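Local structure of DnaJ homolog dnj-2 (Caenorhabditis elegans, 2QSA) at residues N80-Y83 with Y84-H87. The protein is a DnaJ (Hsp40) homolog of the DNAJC25 family, whose J domain, the part described here, probably stimulates the ATPase of an Hsp70 chaperone. Residues are numbered along the deposited sequence; the frame is centred on the assembly and turned at random.
Sequences NYDY and YLDH
Tyr-83 and His-87, one helical turn apart, stack face to face, ring centroids 3.9 Å apart and planes tilted by 28°. His-87 CD2 sits over the centre of the tyrosine ring, 3.4 Å from Tyr-83 CZ. Tyr-83 holds its phenol out from the helix, beside its own carbonyl carbon (chi1 -169°), while His-87 CG, beside its backbone N, turns the imidazole back beneath it. Tyr-83 OH hydrogen-bonds to Gln-90 OE1. With an alanine in place of this tyrosine, one imidazole face would probably lose its stacking partner and Gln-90 OE1 its phenol. Leu-85 lays CG over a face of the Tyr-81 ring in a CH-pi contact, 4.2 Å from the centroid. Tyr-81 CE1 meets Tyr-84 CD2 at 3.6 Å, near the plane of the Tyr-84 ring; the two rings are oblique, at 39°. Both tyrosines are buried: Tyr-81 OH is hydrogen-bonded to Cys-17 N and Tyr-84 OH to Ala-7 N, and Tyr-11 packs against both rings. Leu-85 N donates almost straight to Tyr-81 O (2.8 Å); His-87 N, leaving helical geometry, reaches Tyr-83 O only weakly. This is i to i+3 and i to i+4 side-chain pairing across the C-terminal turn of helix 75-86, which follows the antiparallel helical hairpin, 30-43 with 52-73, of the J-domain fold.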
loop_
_atom_site.group_PDB
_atom_site.type_symbol
_atom_site.label_atom_id
_atom_site.label_comp_id
_atom_site.label_asym_id
_atom_site.label_seq_id
_atom_site.Cartn_x
_atom_site.Cartn_y
_atom_site.Cartn_z
ATOM N N ASN A 80 10.165 1.656 -7.532
ATOM C CA ASN A 80 10.299 0.194 -7.373
ATOM C C ASN A 80 8.947 -0.516 -7.517
ATOM O O ASN A 80 8.827 -1.557 -8.190
ATOM C CB ASN A 80 10.887 -0.140 -5.996
ATOM C CG ASN A 80 12.390 0.214 -5.901
ATOM O OD1 ASN A 80 13.017 0.483 -6.906
ATOM N ND2 ASN A 80 12.942 0.205 -4.700
ATOM N N TYR A 81 7.930 0.067 -6.891
ATOM C CA TYR A 81 6.583 -0.519 -6.929
ATOM C C TYR A 81 6.016 -0.589 -8.346
ATOM O O TYR A 81 5.538 -1.664 -8.807
ATOM C CB TYR A 81 5.626 0.302 -6.051
ATOM C CG TYR A 81 4.302 -0.455 -5.866
ATOM C CD1 TYR A 81 4.288 -1.755 -5.303
ATOM C CD2 TYR A 81 3.071 0.107 -6.273
ATOM C CE1 TYR A 81 3.115 -2.479 -5.148
ATOM C CE2 TYR A 81 1.882 -0.603 -6.137
ATOM C CZ TYR A 81 1.884 -1.889 -5.566
ATOM O OH TYR A 81 0.736 -2.586 -5.388
ATOM N N ASP A 82 6.128 0.535 -9.053
ATOM C CA ASP A 82 5.672 0.582 -10.434
ATOM C C ASP A 82 6.410 -0.438 -11.330
ATOM O O ASP A 82 5.802 -1.085 -12.198
ATOM C CB ASP A 82 5.829 2.008 -10.960
ATOM C CG ASP A 82 4.811 2.965 -10.360
ATOM O OD1 ASP A 82 3.799 2.524 -9.761
ATOM O OD2 ASP A 82 5.033 4.202 -10.474
ATOM N N TYR A 83 7.706 -0.590 -11.107
ATOM C CA TYR A 83 8.495 -1.585 -11.840
ATOM C C TYR A 83 7.979 -3.018 -11.558
ATOM O O TYR A 83 7.777 -3.828 -12.467
ATOM C CB TYR A 83 9.967 -1.457 -11.470
ATOM C CG TYR A 83 10.827 -2.275 -12.401
ATOM C CD1 TYR A 83 11.415 -1.690 -13.512
ATOM C CD2 TYR A 83 11.010 -3.622 -12.178
ATOM C CE1 TYR A 83 12.198 -2.441 -14.367
ATOM C CE2 TYR A 83 11.801 -4.397 -13.012
ATOM C CZ TYR A 83 12.378 -3.795 -14.122
ATOM O OH TYR A 83 13.167 -4.549 -14.967
ATOM N N TYR A 84 7.754 -3.303 -10.284
ATOM C CA TYR A 84 7.136 -4.579 -9.867
ATOM C C TYR A 84 5.774 -4.849 -10.515
ATOM O O TYR A 84 5.521 -5.954 -11.000
ATOM C CB TYR A 84 6.985 -4.485 -8.353
ATOM C CG TYR A 84 6.081 -5.486 -7.675
ATOM C CD1 TYR A 84 6.471 -6.839 -7.561
ATOM C CD2 TYR A 84 4.888 -5.064 -7.017
ATOM C CE1 TYR A 84 5.664 -7.771 -6.860
ATOM C CE2 TYR A 84 4.074 -5.992 -6.323
ATOM C CZ TYR A 84 4.467 -7.315 -6.215
ATOM O OH TYR A 84 3.687 -8.184 -5.502
ATOM N N LEU A 85 4.903 -3.836 -10.523
ATOM C CA LEU A 85 3.605 -3.984 -11.194
ATOM C C LEU A 85 3.811 -4.331 -12.691
ATOM O O LEU A 85 3.110 -5.179 -13.250
ATOM C CB LEU A 85 2.767 -2.712 -11.088
ATOM C CG LEU A 85 2.253 -2.361 -9.684
ATOM C CD1 LEU A 85 1.430 -1.059 -9.835
ATOM C CD2 LEU A 85 1.359 -3.505 -9.070
ATOM N N ASP A 86 4.768 -3.653 -13.298
ATOM C CA ASP A 86 5.026 -3.758 -14.749
ATOM C C ASP A 86 5.820 -5.005 -15.137
ATOM O O ASP A 86 5.770 -5.439 -16.325
ATOM C CB ASP A 86 5.746 -2.490 -15.251
ATOM C CG ASP A 86 4.864 -1.255 -15.234
ATOM O OD1 ASP A 86 3.616 -1.378 -15.058
ATOM O OD2 ASP A 86 5.424 -0.138 -15.373
ATOM N N HIS A 87 6.567 -5.574 -14.183
ATOM C CA HIS A 87 7.482 -6.690 -14.480
ATOM C C HIS A 87 7.358 -7.792 -13.430
ATOM O O HIS A 87 8.317 -8.081 -12.734
ATOM C CB HIS A 87 8.937 -6.184 -14.568
ATOM C CG HIS A 87 9.099 -4.961 -15.414
ATOM N ND1 HIS A 87 9.306 -5.010 -16.777
ATOM C CD2 HIS A 87 9.070 -3.650 -15.086
ATOM C CE1 HIS A 87 9.408 -3.780 -17.249
ATOM N NE2 HIS A 87 9.268 -2.937 -16.246
#